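PDB 4A0S: octenoyl-CoA reductase/carboxylase from Streptomyces sp., which catalyses the NADPH-dependent reductive carboxylation of 2-octenoyl-CoA, supplying an unusual polyketide extender unit for cinnabaramide biosynthesis. Local coordinates for residues M218-D222 with V241-I247. Numbering follows the deposited sequence.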
ATOM      1  N   MET A 218     -10.541  -5.478   1.175  1.00 16.53           N
ATOM      2  CA  MET A 218     -10.715  -6.874   1.497  1.00 17.16           C
ATOM      3  C   MET A 218      -9.983  -7.769   0.513  1.00 17.22           C
ATOM      4  O   MET A 218      -9.747  -7.392  -0.633  1.00 16.95           O
ATOM      5  CB  MET A 218     -12.189  -7.217   1.425  1.00 17.37           C
ATOM      6  CG  MET A 218     -12.689  -7.255   0.016  1.00 18.92           C
ATOM      7  SD  MET A 218     -14.279  -8.046  -0.024  1.00 24.74           S
ATOM      8  CE  MET A 218     -14.080  -9.251   1.255  1.00 21.28           C
ATOM      9  N   LYS A 219      -9.638  -8.966   0.964  1.00 17.20           N
ATOM     10  CA  LYS A 219      -9.153  -9.988   0.065  1.00 17.26           C
ATOM     11  C   LYS A 219     -10.026 -11.213   0.265  1.00 17.51           C
ATOM     12  O   LYS A 219     -10.692 -11.350   1.286  1.00 17.60           O
ATOM     13  CB  LYS A 219      -7.695 -10.307   0.366  1.00 17.41           C
ATOM     14  CG  LYS A 219      -7.481 -10.933   1.724  1.00 17.67           C
ATOM     15  CD  LYS A 219      -6.000 -11.297   1.939  1.00 17.86           C
ATOM     16  CE  LYS A 219      -5.797 -11.820   3.368  1.00 18.13           C
ATOM     17  NZ  LYS A 219      -6.241 -10.820   4.404  1.00 18.43           N
ATOM     18  N   GLN A 220     -10.023 -12.120  -0.691  1.00 17.65           N
ATOM     19  CA  GLN A 220     -10.788 -13.341  -0.500  1.00 17.94           C
ATOM     20  C   GLN A 220     -10.332 -13.993   0.805  1.00 18.20           C
ATOM     21  O   GLN A 220      -9.153 -13.918   1.174  1.00 18.24           O
ATOM     22  CB  GLN A 220     -10.582 -14.270  -1.677  1.00 18.23           C
ATOM     23  CG  GLN A 220      -9.142 -14.772  -1.826  1.00 18.30           C
ATOM     24  CD  GLN A 220      -8.935 -15.397  -3.175  1.00 18.45           C
ATOM     25  OE1 GLN A 220      -9.009 -16.617  -3.320  1.00 18.80           O
ATOM     26  NE2 GLN A 220      -8.721 -14.562  -4.180  1.00 18.23           N
ATOM     27  N   GLY A 221     -11.276 -14.585   1.523  1.00 18.40           N
ATOM     28  CA  GLY A 221     -10.966 -15.223   2.784  1.00 18.69           C
ATOM     29  C   GLY A 221     -11.170 -14.322   3.984  1.00 18.58           C
ATOM     30  O   GLY A 221     -11.282 -14.800   5.113  1.00 18.87           O
ATOM     31  N   ASP A 222     -11.231 -13.017   3.742  1.00 18.24           N
ATOM     32  CA  ASP A 222     -11.459 -12.065   4.804  1.00 18.16           C
ATOM     33  C   ASP A 222     -12.852 -12.257   5.344  1.00 18.29           C
ATOM     34  O   ASP A 222     -13.786 -12.474   4.587  1.00 18.24           O
ATOM     35  CB  ASP A 222     -11.329 -10.637   4.285  1.00 17.78           C
ATOM     36  CG  ASP A 222      -9.899 -10.139   4.319  1.00 17.71           C
ATOM     37  OD1 ASP A 222      -9.019 -10.861   4.870  1.00 18.44           O
ATOM     38  OD2 ASP A 222      -9.675  -9.025   3.819  1.00 17.44           O
ATOM     39  N   VAL A 241     -18.400  -8.343  -0.282  1.00 17.07           N
ATOM     40  CA  VAL A 241     -17.695  -9.316   0.546  1.00 17.28           C
ATOM     41  C   VAL A 241     -17.800 -10.688  -0.116  1.00 17.53           C
ATOM     42  O   VAL A 241     -16.794 -11.361  -0.397  1.00 17.78           O
ATOM     43  CB  VAL A 241     -18.216  -9.327   1.983  1.00 17.45           C
ATOM     44  CG1 VAL A 241     -17.524 -10.450   2.783  1.00 17.73           C
ATOM     45  CG2 VAL A 241     -17.948  -7.967   2.648  1.00 17.25           C
ATOM     46  N   LYS A 242     -19.021 -11.078  -0.428  1.00 17.71           N
ATOM     47  CA  LYS A 242     -19.253 -12.379  -1.030  1.00 18.15           C
ATOM     48  C   LYS A 242     -18.535 -12.463  -2.364  1.00 17.90           C
ATOM     49  O   LYS A 242     -17.770 -13.388  -2.593  1.00 18.07           O
ATOM     50  CB  LYS A 242     -20.738 -12.619  -1.205  1.00 18.23           C
ATOM     51  CG  LYS A 242     -21.438 -12.936   0.108  1.00 20.34           C
ATOM     52  CD  LYS A 242     -22.918 -13.221  -0.103  1.00 21.70           C
ATOM     53  CE  LYS A 242     -23.109 -14.476  -0.980  1.00 25.84           C
ATOM     54  NZ  LYS A 242     -22.584 -15.737  -0.320  1.00 25.62           N
ATOM     55  N   ASN A 243     -18.756 -11.467  -3.223  1.00 17.64           N
ATOM     56  CA  ASN A 243     -18.157 -11.481  -4.547  1.00 17.59           C
ATOM     57  C   ASN A 243     -16.641 -11.484  -4.486  1.00 17.50           C
ATOM     58  O   ASN A 243     -15.979 -12.018  -5.385  1.00 17.61           O
ATOM     59  CB  ASN A 243     -18.649 -10.325  -5.412  1.00 17.35           C
ATOM     60  CG  ASN A 243     -18.227 -10.468  -6.867  1.00 17.39           C
ATOM     61  OD1 ASN A 243     -18.566 -11.453  -7.531  1.00 17.69           O
ATOM     62  ND2 ASN A 243     -17.491  -9.479  -7.374  1.00 17.13           N
ATOM     63  N   GLY A 244     -16.105 -10.890  -3.421  1.00 17.34           N
ATOM     64  CA  GLY A 244     -14.661 -10.840  -3.202  1.00 17.27           C
ATOM     65  C   GLY A 244     -14.087 -12.131  -2.649  1.00 17.58           C
ATOM     66  O   GLY A 244     -12.879 -12.232  -2.486  1.00 17.59           O
ATOM     67  N   GLY A 245     -14.946 -13.122  -2.375  1.00 17.86           N
ATOM     68  CA  GLY A 245     -14.496 -14.377  -1.789  1.00 18.20           C
ATOM     69  C   GLY A 245     -14.307 -14.231  -0.296  1.00 18.22           C
ATOM     70  O   GLY A 245     -13.651 -15.045   0.348  1.00 18.46           O
ATOM     71  N   GLY A 246     -14.886 -13.162   0.240  1.00 17.99           N
ATOM     72  CA  GLY A 246     -14.865 -12.910   1.664  1.00 18.04           C
ATOM     73  C   GLY A 246     -16.041 -13.583   2.342  1.00 18.33           C
ATOM     74  O   GLY A 246     -16.893 -14.205   1.695  1.00 18.48           O
ATOM     75  N   ILE A 247     -16.079 -13.457   3.657  1.00 18.45           N
ATOM     76  CA  ILE A 247     -17.081 -14.142   4.449  1.00 18.93           C
ATOM     77  C   ILE A 247     -17.798 -13.040   5.212  1.00 18.66           C
ATOM     78  O   ILE A 247     -17.244 -12.499   6.169  1.00 18.65           O
ATOM     79  CB  ILE A 247     -16.445 -15.163   5.394  1.00 19.35           C
ATOM     80  CG1 ILE A 247     -15.788 -16.296   4.590  1.00 20.34           C
ATOM     81  CG2 ILE A 247     -17.489 -15.751   6.315  1.00 20.51           C
ATOM     82  CD1 ILE A 247     -14.554 -16.889   5.238  1.00 21.88           C
TER
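Gly221 N meets the flat peptide group of Gly245 from above its carbonyl plane, 49° out of it, donating a 2.7 Å hydrogen bond to Gly245 O. The carbonyl of Asp222 is used differently: Ile247 N approaches Asp222 O at 2.7 Å, almost in line with the C=O bond. The carboxylate of Asp222, turned back into its own turn, receives Lys219 N on one face, 2.9 Å from OD2, while Lys219 NZ forms a salt bridge at the syn side of OD1. Together with the type II turn of residues 219-222, these bonds probably fix the loop. Gly221 suits the positive phi of that turn.

Three glycines suit the other segment: SD and CE of Met218 occupy the places where a CB of Gly244 and Gly246 would point, and Gln220 CB does so at Gly245. Gly245, also at positive phi, closes helix 232-243 with a Schellman motif, its N bonded to Lys242 O and Gly246 N to Val241 O. Gly244 O comes within 3.2 Å of Gln220 CB, and the amide end of Gln220 leaves for the second subunit, bonding Phe240 O and Asn243 there. The unbranched thioether of Met218, bent at chi3 (-35°), lays CE 3.7 Å from Val241 CA and 3.8 Å from Gly246 CA. Val241 CG1 touches the same methyl.

The contact closes the first beta-alpha-beta unit of the Rossmann fold; the side chain of Val241 lies about 14 Å from the bound NADP. The Ile247–Asp222 bond lies where strand 247-252 begins to pair with strand 223-226, and Ile247 continues the pairing through Val224. Both hydrogen bonds across the contact join backbone to backbone, so this polar link does not depend on side-chain identity, while Met218 and Val241 supply apolar contact beside it.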